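Local coordinates for hypothetical protein AGR_L_1239 (Agrobacterium tumefaciens str. C58, PDB 1VQS) that is of unknown function but belongs to the NIPSNAP family and adopts a ferredoxin-like fold that assembles with further copies of itself, at residues P28-V33 against N61-I66; E40-H45 against H65-S70; D73-R78 against A102-M107; R81-A84 against W88-F91. All coordinates share one frame; numbering follows the deposited sequence.

Interaction 1. Residues P28-V33 against N61-I66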
loop_
_atom_site.group_PDB
_atom_site.type_symbol
_atom_site.label_atom_id
_atom_site.label_comp_id
_atom_site.label_asym_id
_atom_site.label_seq_id
_atom_site.Cartn_x
_atom_site.Cartn_y
_atom_site.Cartn_z
ATOM N N PRO B 28 0.001 18.428 17.517
ATOM C CA PRO B 28 -0.124 19.696 18.270
ATOM C C PRO B 28 1.024 20.675 18.007
ATOM O O PRO B 28 0.752 21.874 17.815
ATOM C CB PRO B 28 -0.157 19.250 19.737
ATOM C CG PRO B 28 -0.645 17.818 19.689
ATOM C CD PRO B 28 -0.053 17.258 18.406
ATOM N N ALA B 29 2.267 20.204 17.982
ATOM C CA ALA B 29 3.397 21.103 17.671
ATOM C C ALA B 29 3.331 21.711 16.284
ATOM O O ALA B 29 3.616 22.903 16.078
ATOM C CB ALA B 29 4.724 20.393 17.873
ATOM N N TYR B 30 2.940 20.883 15.323
ATOM C CA TYR B 30 2.799 21.304 13.941
ATOM C C TYR B 30 1.741 22.391 13.812
ATOM O O TYR B 30 1.963 23.447 13.198
ATOM C CB TYR B 30 2.468 20.080 13.069
ATOM C CG TYR B 30 2.198 20.382 11.631
ATOM C CD1 TYR B 30 0.922 20.757 11.216
ATOM C CD2 TYR B 30 3.176 20.234 10.650
ATOM C CE1 TYR B 30 0.653 21.029 9.885
ATOM C CE2 TYR B 30 2.903 20.515 9.312
ATOM C CZ TYR B 30 1.643 20.920 8.940
ATOM O OH TYR B 30 1.359 21.195 7.616
ATOM N N LEU B 31 0.565 22.133 14.366
ATOM C CA LEU B 31 -0.525 23.098 14.215
ATOM C C LEU B 31 -0.207 24.414 14.903
ATOM O O LEU B 31 -0.593 25.486 14.410
ATOM C CB LEU B 31 -1.827 22.535 14.754
ATOM C CG LEU B 31 -2.395 21.389 13.919
ATOM C CD1 LEU B 31 -3.602 20.829 14.661
ATOM C CD2 LEU B 31 -2.788 21.839 12.525
ATOM N N LYS B 32 0.506 24.339 16.023
ATOM C CA LYS B 32 0.873 25.557 16.745
ATOM C C LYS B 32 1.760 26.453 15.890
ATOM O O LYS B 32 1.479 27.630 15.713
ATOM C CB LYS B 32 1.549 25.232 18.068
ATOM C CG LYS B 32 2.005 26.486 18.827
ATOM C CD LYS B 32 2.855 26.141 20.048
ATOM C CE LYS B 32 2.031 25.533 21.184
ATOM N NZ LYS B 32 1.264 26.565 21.948
ATOM N N VAL B 33 2.839 25.887 15.366
ATOM C CA VAL B 33 3.808 26.695 14.635
ATOM C C VAL B 33 3.253 27.134 13.269
ATOM O O VAL B 33 3.520 28.241 12.813
ATOM C CB VAL B 33 5.179 25.982 14.536
ATOM C CG1 VAL B 33 5.158 24.889 13.497
ATOM C CG2 VAL B 33 6.292 26.983 14.234
ATOM N N ASN B 61 -1.985 10.922 12.966
ATOM C CA ASN B 61 -0.900 11.859 12.665
ATOM C C ASN B 61 -1.012 12.462 11.271
ATOM O O ASN B 61 0.001 12.789 10.659
ATOM C CB ASN B 61 0.470 11.191 12.818
ATOM C CG ASN B 61 0.680 10.592 14.191
ATOM O OD1 ASN B 61 0.585 11.281 15.203
ATOM N ND2 ASN B 61 0.960 9.293 14.242
ATOM N N GLU B 62 -2.225 12.604 10.753
ATOM C CA GLU B 62 -2.402 13.099 9.393
ATOM C C GLU B 62 -2.892 14.539 9.349
ATOM O O GLU B 62 -3.771 14.951 10.114
ATOM C CB GLU B 62 -3.365 12.206 8.617
ATOM C CG GLU B 62 -3.463 12.527 7.129
ATOM C CD GLU B 62 -4.369 11.575 6.378
ATOM O OE1 GLU B 62 -5.607 11.800 6.414
ATOM O OE2 GLU B 62 -3.823 10.639 5.782
ATOM N N ILE B 63 -2.317 15.291 8.417
ATOM C CA ILE B 63 -2.754 16.642 8.032
ATOM C C ILE B 63 -3.297 16.594 6.601
ATOM O O ILE B 63 -2.666 15.989 5.738
ATOM C CB ILE B 63 -1.592 17.645 8.119
ATOM C CG1 ILE B 63 -1.110 17.793 9.570
ATOM C CG2 ILE B 63 -1.994 19.028 7.558
ATOM C CD1 ILE B 63 -2.090 18.400 10.527
ATOM N N VAL B 64 -4.444 17.222 6.344
ATOM C CA VAL B 64 -4.928 17.420 4.981
ATOM C C VAL B 64 -5.251 18.876 4.801
ATOM O O VAL B 64 -5.977 19.448 5.606
ATOM C CB VAL B 64 -6.175 16.623 4.719
ATOM C CG1 VAL B 64 -6.829 17.036 3.375
ATOM C CG2 VAL B 64 -5.874 15.139 4.696
ATOM N N HIS B 65 -4.688 19.505 3.781
ATOM C CA HIS B 65 -5.087 20.864 3.473
ATOM C C HIS B 65 -5.384 20.986 1.994
ATOM O O HIS B 65 -4.830 20.253 1.183
ATOM C CB HIS B 65 -4.128 21.943 4.014
ATOM C CG HIS B 65 -2.679 21.792 3.648
ATOM N ND1 HIS B 65 -2.003 22.690 2.839
ATOM C CD2 HIS B 65 -1.755 20.905 4.070
ATOM C CE1 HIS B 65 -0.737 22.337 2.765
ATOM N NE2 HIS B 65 -0.554 21.259 3.498
ATOM N N ILE B 66 -6.333 21.874 1.691
ATOM C CA ILE B 66 -6.912 22.003 0.388
ATOM C C ILE B 66 -6.856 23.459 -0.048
ATOM O O ILE B 66 -7.213 24.372 0.717
ATOM C CB ILE B 66 -8.356 21.564 0.417
ATOM C CG1 ILE B 66 -8.469 20.160 1.003
ATOM C CG2 ILE B 66 -8.938 21.670 -0.961
ATOM C CD1 ILE B 66 -9.860 19.589 0.977
#
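Tyr30 and Leu31, neighbours on helix 27-46, meet one residue of strand 62-69, Ile63, and so illustrate how one branched side chain can serve two neighbours of a helix. Tyr30 comes first. With CG anti to the backbone N (chi1 176°), its ring reaches from the helix down toward the strand, and one long side of it does the touching: CE1 lies 3.7 Å from Ile63 CG1 and CD1 lies 3.9 Å from Ile63 CD1. The approach to the ring is oblique. Further out, Tyr30 OH passes 4.0 Å from Ile63 CG2, but the polar partner of this hydroxyl is Tyr52 OH on strand 48-55, to which it is hydrogen-bonded. Leu31 follows with a lighter touch, its CD2 branch 4.0 Å from Ile63 CD1 as the two side chains run past each other in opposite directions. Ile63 thus presents CG1, CG2 and CD1 to the tyrosine and the last of these to the leucine as well. This is the helix-on-sheet core of a ferredoxin-like fold, and Phe54 of the adjoining strand 48-55 packs against both Leu31 and Ile63. Across the two segments the contact is entirely apolar: dispersion and burial of hydrocarbon favour it, while the one buried hydroxyl at its border is satisfied by a tyrosine of the same sheet.

Interaction 2. Residues E40-H45 against H65-S70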
loop_
_atom_site.group_PDB
_atom_site.type_symbol
_atom_site.label_atom_id
_atom_site.label_comp_id
_atom_site.label_asym_id
_atom_site.label_seq_id
_atom_site.Cartn_x
_atom_site.Cartn_y
_atom_site.Cartn_z
ATOM N N GLU B 40 -0.167 32.515 7.481
ATOM C CA GLU B 40 -0.376 33.799 6.795
ATOM C C GLU B 40 0.586 34.024 5.625
ATOM O O GLU B 40 0.182 34.497 4.540
ATOM C CB GLU B 40 -0.366 34.972 7.787
ATOM C CG GLU B 40 -1.630 35.000 8.638
ATOM C CD GLU B 40 -2.933 35.069 7.796
ATOM O OE1 GLU B 40 -3.092 36.022 6.972
ATOM O OE2 GLU B 40 -3.785 34.166 7.951
ATOM N N ILE B 41 1.850 33.666 5.825
ATOM C CA ILE B 41 2.799 33.715 4.720
ATOM C C ILE B 41 2.379 32.775 3.592
ATOM O O ILE B 41 2.372 33.158 2.427
ATOM C CB ILE B 41 4.233 33.402 5.218
ATOM C CG1 ILE B 41 4.749 34.528 6.139
ATOM C CG2 ILE B 41 5.175 33.177 4.050
ATOM C CD1 ILE B 41 5.903 34.118 7.059
ATOM N N GLN B 42 1.984 31.547 3.936
ATOM C CA GLN B 42 1.619 30.562 2.922
ATOM C C GLN B 42 0.410 31.064 2.114
ATOM O O GLN B 42 0.430 31.060 0.893
ATOM C CB GLN B 42 1.294 29.222 3.568
ATOM C CG GLN B 42 1.181 28.110 2.582
ATOM C CD GLN B 42 0.981 26.786 3.262
ATOM O OE1 GLN B 42 0.393 26.738 4.344
ATOM N NE2 GLN B 42 1.414 25.688 2.603
ATOM N N LYS B 43 -0.625 31.546 2.796
ATOM C CA LYS B 43 -1.819 32.093 2.133
ATOM C C LYS B 43 -1.473 33.276 1.242
ATOM O O LYS B 43 -2.072 33.477 0.162
ATOM C CB LYS B 43 -2.891 32.520 3.139
ATOM C CG LYS B 43 -3.549 31.360 3.853
ATOM C CD LYS B 43 -4.228 31.764 5.159
ATOM C CE LYS B 43 -5.399 32.651 4.999
ATOM N NZ LYS B 43 -5.794 33.090 6.385
ATOM N N SER B 44 -0.514 34.094 1.682
ATOM C CA SER B 44 -0.178 35.287 0.920
ATOM C C SER B 44 0.410 35.007 -0.436
ATOM O O SER B 44 0.440 35.901 -1.281
ATOM C CB SER B 44 0.771 36.191 1.680
ATOM O OG SER B 44 2.082 35.677 1.672
ATOM N N HIS B 45 0.891 33.782 -0.649
ATOM C CA HIS B 45 1.350 33.362 -1.989
ATOM C C HIS B 45 0.335 32.487 -2.688
ATOM O O HIS B 45 0.041 32.694 -3.854
ATOM C CB HIS B 45 2.695 32.635 -1.901
ATOM C CG HIS B 45 3.810 33.509 -1.420
ATOM N ND1 HIS B 45 4.368 34.506 -2.190
ATOM C CD2 HIS B 45 4.460 33.539 -0.226
ATOM C CE1 HIS B 45 5.306 35.120 -1.486
ATOM N NE2 HIS B 45 5.390 34.545 -0.294
ATOM N N HIS B 65 -4.688 19.505 3.781
ATOM C CA HIS B 65 -5.087 20.864 3.473
ATOM C C HIS B 65 -5.384 20.986 1.994
ATOM O O HIS B 65 -4.830 20.253 1.183
ATOM C CB HIS B 65 -4.128 21.943 4.014
ATOM C CG HIS B 65 -2.679 21.792 3.648
ATOM N ND1 HIS B 65 -2.003 22.690 2.839
ATOM C CD2 HIS B 65 -1.755 20.905 4.070
ATOM C CE1 HIS B 65 -0.737 22.337 2.765
ATOM N NE2 HIS B 65 -0.554 21.259 3.498
ATOM N N ILE B 66 -6.333 21.874 1.691
ATOM C CA ILE B 66 -6.912 22.003 0.388
ATOM C C ILE B 66 -6.856 23.459 -0.048
ATOM O O ILE B 66 -7.213 24.372 0.717
ATOM C CB ILE B 66 -8.356 21.564 0.417
ATOM C CG1 ILE B 66 -8.469 20.160 1.003
ATOM C CG2 ILE B 66 -8.938 21.670 -0.961
ATOM C CD1 ILE B 66 -9.860 19.589 0.977
ATOM N N TRP B 67 -6.427 23.670 -1.294
ATOM C CA TRP B 67 -6.285 24.994 -1.884
ATOM C C TRP B 67 -7.025 25.001 -3.211
ATOM O O TRP B 67 -7.044 23.978 -3.899
ATOM C CB TRP B 67 -4.798 25.283 -2.153
ATOM C CG TRP B 67 -3.994 25.317 -0.912
ATOM C CD1 TRP B 67 -3.430 24.239 -0.264
ATOM C CD2 TRP B 67 -3.693 26.468 -0.109
ATOM N NE1 TRP B 67 -2.801 24.660 0.883
ATOM C CE2 TRP B 67 -2.919 26.020 0.983
ATOM C CE3 TRP B 67 -3.969 27.833 -0.226
ATOM C CZ2 TRP B 67 -2.436 26.887 1.962
ATOM C CZ3 TRP B 67 -3.471 28.699 0.757
ATOM C CH2 TRP B 67 -2.706 28.203 1.829
ATOM N N ALA B 68 -7.586 26.150 -3.595
ATOM C CA ALA B 68 -8.290 26.326 -4.888
ATOM C C ALA B 68 -7.482 27.245 -5.771
ATOM O O ALA B 68 -6.990 28.267 -5.290
ATOM C CB ALA B 68 -9.647 26.959 -4.671
ATOM N N PHE B 69 -7.378 26.881 -7.059
ATOM C CA PHE B 69 -6.650 27.671 -8.074
ATOM C C PHE B 69 -7.476 27.834 -9.339
ATOM O O PHE B 69 -8.219 26.917 -9.716
ATOM C CB PHE B 69 -5.342 26.962 -8.439
ATOM C CG PHE B 69 -4.405 26.792 -7.284
ATOM C CD1 PHE B 69 -3.664 27.860 -6.846
ATOM C CD2 PHE B 69 -4.258 25.580 -6.637
ATOM C CE1 PHE B 69 -2.791 27.731 -5.768
ATOM C CE2 PHE B 69 -3.400 25.450 -5.559
ATOM C CZ PHE B 69 -2.653 26.524 -5.135
ATOM N N SER B 70 -7.334 28.962 -10.022
ATOM C CA SER B 70 -8.116 29.173 -11.238
ATOM C C SER B 70 -7.531 28.436 -12.436
ATOM O O SER B 70 -8.247 28.177 -13.418
ATOM C CB SER B 70 -8.226 30.665 -11.574
ATOM O OG SER B 70 -6.950 31.245 -11.589
#
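The indole of Trp67 meets Lys43 CG at its edge, near the ring plane, while the amide of Gln42 approaches it obliquely. The imidazole of His65 also takes its glutamine neighbour obliquely, and at its own edge receives Trp67 NE1. The setting is the ferredoxin-like alpha+beta fold, in which helix 27-46 packs on the antiparallel sheet; here the short segments 40-45 and 65-69 run nearly alongside, their axes 26° apart and 11.3 Å at closest approach.

Two residues of the helix carry the contact. Gln42, its CG anti to the backbone N (chi1 -168°) and its chain extended beyond, reaches past the six-membered ring of the indole, with CD 3.7 Å from Trp67 CZ2. Its NE2 goes on to within 4.0 Å of His65 CE1, which is packing and not a bond. Lys43 meets the ring with the root of its chain: CG sits 3.8 Å from Trp67 CH2, the two side chains crossing at about a right angle. The rest of the lysine leads away from the strand, and NZ forms a salt bridge with Glu40 OE2 at 2.8 Å.

His65 and Trp67 lie two apart on the strand, so both face the helix, and the hydrogen bond between them restrains the rotation of both rings. Tyr52 stacks on the histidine ring. The bond between the pair runs from Trp67 NE1 to His65 ND1, 2.9 Å long and 161° at the hydrogen, with each partner near the ring plane of the other.

Interaction 3. Residues D73-R78 against A102-M107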
loop_
_atom_site.group_PDB
_atom_site.type_symbol
_atom_site.label_atom_id
_atom_site.label_comp_id
_atom_site.label_asym_id
_atom_site.label_seq_id
_atom_site.Cartn_x
_atom_site.Cartn_y
_atom_site.Cartn_z
ATOM N N ASP B 73 -1.409 26.684 -14.335
ATOM C CA ASP B 73 -0.257 27.563 -14.576
ATOM C C ASP B 73 -0.181 28.649 -13.502
ATOM O O ASP B 73 0.916 29.031 -13.061
ATOM C CB ASP B 73 -0.252 28.166 -15.978
ATOM C CG ASP B 73 0.020 27.112 -17.076
ATOM O OD1 ASP B 73 0.114 25.930 -16.744
ATOM O OD2 ASP B 73 0.106 27.493 -18.254
ATOM N N ASP B 74 -1.337 29.144 -13.063
ATOM C CA ASP B 74 -1.356 30.109 -11.976
ATOM C C ASP B 74 -0.894 29.455 -10.680
ATOM O O ASP B 74 -0.110 30.039 -9.916
ATOM C CB ASP B 74 -2.734 30.751 -11.802
ATOM C CG ASP B 74 -2.699 31.934 -10.829
ATOM O OD1 ASP B 74 -1.885 32.855 -11.011
ATOM O OD2 ASP B 74 -3.464 31.905 -9.872
ATOM N N ARG B 75 -1.349 28.234 -10.419
ATOM C CA ARG B 75 -0.820 27.503 -9.264
ATOM C C ARG B 75 0.704 27.461 -9.309
ATOM O O ARG B 75 1.382 27.661 -8.318
ATOM C CB ARG B 75 -1.361 26.068 -9.232
ATOM C CG ARG B 75 -0.681 25.166 -8.215
ATOM C CD ARG B 75 -1.211 23.728 -8.317
ATOM N NE ARG B 75 -0.522 22.954 -7.296
ATOM C CZ ARG B 75 0.720 22.493 -7.392
ATOM N NH1 ARG B 75 1.390 22.594 -8.530
ATOM N NH2 ARG B 75 1.272 21.888 -6.357
ATOM N N ALA B 76 1.234 27.123 -10.476
ATOM C CA ALA B 76 2.685 26.987 -10.598
ATOM C C ALA B 76 3.415 28.297 -10.275
ATOM O O ALA B 76 4.427 28.304 -9.580
ATOM C CB ALA B 76 3.042 26.514 -11.983
ATOM N N GLU B 77 2.884 29.398 -10.763
ATOM C CA GLU B 77 3.517 30.695 -10.556
ATOM C C GLU B 77 3.468 31.059 -9.067
ATOM O O GLU B 77 4.440 31.574 -8.500
ATOM C CB GLU B 77 2.794 31.722 -11.391
ATOM C CG GLU B 77 3.033 31.491 -12.887
ATOM C CD GLU B 77 2.041 32.190 -13.784
ATOM O OE1 GLU B 77 1.353 33.116 -13.304
ATOM O OE2 GLU B 77 1.965 31.807 -14.983
ATOM N N ARG B 78 2.332 30.753 -8.434
ATOM C CA ARG B 78 2.157 31.015 -6.992
ATOM C C ARG B 78 3.110 30.186 -6.147
ATOM O O ARG B 78 3.722 30.702 -5.193
ATOM C CB ARG B 78 0.688 30.797 -6.571
ATOM C CG ARG B 78 -0.270 31.846 -7.081
ATOM C CD ARG B 78 -1.692 31.451 -6.838
ATOM N NE ARG B 78 -2.650 32.499 -7.198
ATOM C CZ ARG B 78 -3.002 33.516 -6.411
ATOM N NH1 ARG B 78 -2.474 33.652 -5.203
ATOM N NH2 ARG B 78 -3.874 34.409 -6.840
ATOM N N ALA B 102 4.523 12.723 2.313
ATOM C CA ALA B 102 3.593 13.697 1.767
ATOM C C ALA B 102 3.198 13.329 0.353
ATOM O O ALA B 102 3.985 12.717 -0.385
ATOM C CB ALA B 102 4.218 15.056 1.770
ATOM N N GLU B 103 1.981 13.725 -0.020
ATOM C CA GLU B 103 1.513 13.614 -1.394
ATOM C C GLU B 103 0.520 14.721 -1.696
ATOM O O GLU B 103 -0.054 15.311 -0.777
ATOM C CB GLU B 103 0.889 12.268 -1.664
ATOM C CG GLU B 103 -0.398 11.949 -0.976
ATOM C CD GLU B 103 -0.932 10.566 -1.447
ATOM O OE1 GLU B 103 -0.380 9.551 -1.005
ATOM O OE2 GLU B 103 -1.859 10.532 -2.298
ATOM N N ASN B 104 0.360 15.025 -2.994
ATOM C CA ASN B 104 -0.683 15.921 -3.435
ATOM C C ASN B 104 -1.391 15.361 -4.648
ATOM O O ASN B 104 -0.866 14.495 -5.340
ATOM C CB ASN B 104 -0.163 17.348 -3.670
ATOM C CG ASN B 104 0.920 17.458 -4.725
ATOM O OD1 ASN B 104 1.591 16.488 -5.070
ATOM N ND2 ASN B 104 1.095 18.683 -5.253
ATOM N N LYS B 105 -2.571 15.881 -4.879
ATOM C CA LYS B 105 -3.368 15.519 -6.058
ATOM C C LYS B 105 -4.183 16.734 -6.438
ATOM O O LYS B 105 -4.498 17.593 -5.600
ATOM C CB LYS B 105 -4.285 14.296 -5.797
ATOM C CG LYS B 105 -5.216 14.396 -4.615
ATOM C CD LYS B 105 -5.855 13.042 -4.282
ATOM C CE LYS B 105 -6.792 13.096 -3.092
ATOM N NZ LYS B 105 -7.198 11.670 -2.719
ATOM N N ILE B 106 -4.499 16.804 -7.729
ATOM C CA ILE B 106 -5.406 17.813 -8.286
ATOM C C ILE B 106 -6.729 17.152 -8.659
ATOM O O ILE B 106 -6.735 16.150 -9.352
ATOM C CB ILE B 106 -4.816 18.507 -9.522
ATOM C CG1 ILE B 106 -3.494 19.196 -9.150
ATOM C CG2 ILE B 106 -5.838 19.479 -10.170
ATOM C CD1 ILE B 106 -3.610 20.404 -8.284
HETATM N N MSE B 107 -7.838 17.728 -8.187
HETATM C CA MSE B 107 -9.166 17.227 -8.460
HETATM C C MSE B 107 -10.039 18.380 -8.988
HETATM O O MSE B 107 -9.707 19.569 -8.805
HETATM C CB MSE B 107 -9.708 16.519 -7.190
HETATM C CG MSE B 107 -8.741 15.306 -6.607
HETATM SE SE MSE B 107 -9.709 14.473 -5.288
HETATM C CE MSE B 107 -10.778 13.356 -6.370
#
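Arg75 leaves helix 72-84 with CG anti to the backbone N (chi1 170°), and its chain stays extended as far as NE, which carries the guanidinium across to strand 99-109. Asn104 meets it from the strand: a chi1 of 60° puts CG between the backbone N and the carbonyl carbon, and the amide projects toward the helix.

The two groups come close without bonding to each other. Arg75 NH2 and Asn104 ND2 are 3.4 Å apart, both are donors, and the guanidinium and amide planes are inclined by 50°. Both are held by one carboxylate: Glu16, on the adjoining strand 14-22, makes a salt bridge through OE1 with Arg75 NE and accepts a hydrogen bond from Asn104 ND2 through OE2. The aliphatic part of the contact lies beside this polar one, where Ile106 CD1 packs 4.1 Å from Arg75 CD and lies equally far, 4.1 Å, from Arg75 NE.

In the ferredoxin-like fold the second long helix lies over the same face of the sheet as the first, and here it is an arginine that spans the gap to strand 99-109, an edge strand within this chain. That strand is also where the assembly continues: Ile106 and Met107 (selenomethionine) pair with an antiparallel strand of a second subunit. A third subunit brings Glu56, whose OE2 forms a salt bridge with Arg75 NH1; together with Glu16 it would be expected to favour the positive charge of the buried arginine. Gly58 of that third subunit donates its N to Asn104 OD1.

Interaction 4. Residues R81-A84 against W88-F91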
loop_
_atom_site.group_PDB
_atom_site.type_symbol
_atom_site.label_atom_id
_atom_site.label_comp_id
_atom_site.label_asym_id
_atom_site.label_seq_id
_atom_site.Cartn_x
_atom_site.Cartn_y
_atom_site.Cartn_z
ATOM N N ARG B 81 6.647 31.512 -6.318
ATOM C CA ARG B 81 6.842 32.682 -5.467
ATOM C C ARG B 81 6.928 32.297 -3.983
ATOM O O ARG B 81 7.749 32.838 -3.219
ATOM C CB ARG B 81 5.736 33.713 -5.698
ATOM C CG ARG B 81 5.867 34.368 -7.054
ATOM C CD ARG B 81 5.030 35.615 -7.213
ATOM N NE ARG B 81 3.603 35.338 -7.075
ATOM C CZ ARG B 81 2.744 35.132 -8.076
ATOM N NH1 ARG B 81 3.142 35.146 -9.335
ATOM N NH2 ARG B 81 1.471 34.899 -7.794
ATOM N N LEU B 82 6.104 31.340 -3.566
ATOM C CA LEU B 82 6.150 30.816 -2.199
ATOM C C LEU B 82 7.554 30.279 -1.894
ATOM O O LEU B 82 8.163 30.643 -0.896
ATOM C CB LEU B 82 5.124 29.697 -2.003
ATOM C CG LEU B 82 5.139 28.953 -0.649
ATOM C CD1 LEU B 82 4.725 29.878 0.467
ATOM C CD2 LEU B 82 4.235 27.718 -0.691
HETATM N N MSE B 83 8.067 29.436 -2.790
HETATM C CA MSE B 83 9.353 28.760 -2.566
HETATM C C MSE B 83 10.575 29.676 -2.665
HETATM O O MSE B 83 11.640 29.362 -2.141
HETATM C CB MSE B 83 9.463 27.546 -3.504
HETATM C CG MSE B 83 8.351 26.530 -3.294
HETATM SE SE MSE B 83 8.206 25.856 -1.448
HETATM C CE MSE B 83 10.031 25.577 -1.127
ATOM N N ALA B 84 10.424 30.809 -3.310
ATOM C CA ALA B 84 11.484 31.802 -3.437
ATOM C C ALA B 84 11.493 32.788 -2.260
ATOM O O ALA B 84 12.440 33.554 -2.106
ATOM C CB ALA B 84 11.330 32.573 -4.737
ATOM N N TRP B 88 9.279 32.329 3.881
ATOM C CA TRP B 88 8.764 30.966 3.886
ATOM C C TRP B 88 9.886 29.951 4.072
ATOM O O TRP B 88 9.720 28.996 4.813
ATOM C CB TRP B 88 8.014 30.653 2.595
ATOM C CG TRP B 88 7.397 29.272 2.539
ATOM C CD1 TRP B 88 7.751 28.254 1.700
ATOM C CD2 TRP B 88 6.348 28.770 3.369
ATOM N NE1 TRP B 88 6.950 27.166 1.935
ATOM C CE2 TRP B 88 6.101 27.453 2.971
ATOM C CE3 TRP B 88 5.606 29.312 4.424
ATOM C CZ2 TRP B 88 5.107 26.668 3.566
ATOM C CZ3 TRP B 88 4.628 28.541 5.007
ATOM C CH2 TRP B 88 4.400 27.229 4.582
ATOM N N LEU B 89 11.039 30.156 3.423
ATOM C CA LEU B 89 12.169 29.238 3.569
ATOM C C LEU B 89 12.684 29.226 4.998
ATOM O O LEU B 89 13.212 28.202 5.457
ATOM C CB LEU B 89 13.270 29.605 2.599
ATOM C CG LEU B 89 12.893 29.509 1.119
ATOM C CD1 LEU B 89 13.974 30.115 0.258
ATOM C CD2 LEU B 89 12.705 28.063 0.714
ATOM N N SER B 90 12.533 30.332 5.712
ATOM C CA SER B 90 12.941 30.378 7.136
ATOM C C SER B 90 11.887 29.739 8.040
ATOM O O SER B 90 12.189 29.389 9.189
ATOM C CB SER B 90 13.300 31.773 7.605
ATOM O OG SER B 90 12.248 32.676 7.421
ATOM N N PHE B 91 10.653 29.641 7.546
ATOM C CA PHE B 91 9.617 28.931 8.290
ATOM C C PHE B 91 9.697 27.420 8.128
ATOM O O PHE B 91 9.533 26.668 9.112
ATOM C CB PHE B 91 8.194 29.392 7.854
ATOM C CG PHE B 91 7.111 28.500 8.396
ATOM C CD1 PHE B 91 6.761 28.582 9.740
ATOM C CD2 PHE B 91 6.514 27.531 7.607
ATOM C CE1 PHE B 91 5.812 27.700 10.278
ATOM C CE2 PHE B 91 5.557 26.671 8.147
ATOM C CZ PHE B 91 5.231 26.761 9.489
#
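The corner where helix 72-84 gives way to the short helix 86-89 is closed by Leu82 and Trp88. Leu82 supplies a CH-pi contact: its CD1 methyl sits over one face of the indole, 3.4 Å from the centroid of the five-membered ring and 10° off the ring normal. The isobutyl group lies close along that face, for CG of Leu82 is 3.6 Å from Trp88 CD1. The tryptophan ring turns back toward the first helix because CG stands anti to the backbone N (chi1 -178°). The backbones are close enough here for Trp88 CB to lie 3.5 Å from Leu82 O.

Met83, a selenomethionine, takes the edge instead of the face. Its SE is 3.8 Å from Trp88 NE1 and, at 78° off the normal, forms a Met-aromatic contact beside the five-membered ring. The chain is bent at chi2 and chi3, and its CE methyl reaches 4.1 Å from Leu89 CD2. Leu89 also packs its CD2 against Met83 O, at 3.3 Å.

Farther in, Gln42 of helix 27-46 touches Trp88, and His45 and Leu46 of the same helix touch Leu82, which ties the corner to the body of the domain. The chemistry is that of a polarisable ring met on its face by a methyl and at its edge by selenium; dispersion supplies the attraction, and the exposed Met83 and Leu89 form the outer margin of a contact whose inner part is buried.

Overall arrangement
Interactions 1 and 2 hold the same two elements, helix 27-46 and strand 62-69, their centres about 15 Å apart: the first is wholly apolar, the second more aromatic and polar. Interaction 3 seats the other long helix on strand 99-109, an edge strand within this chain, and is likewise buried, yet its arginine is paired with carboxylates outside the two segments, one of them on another subunit. Interaction 4, partly exposed and touched by no other chain of the assembly, joins helix to helix through an indole. Interaction 2 touches both of the last two: interaction 3 through Phe69 on Arg75, interaction 4 through Gln42 on Trp88.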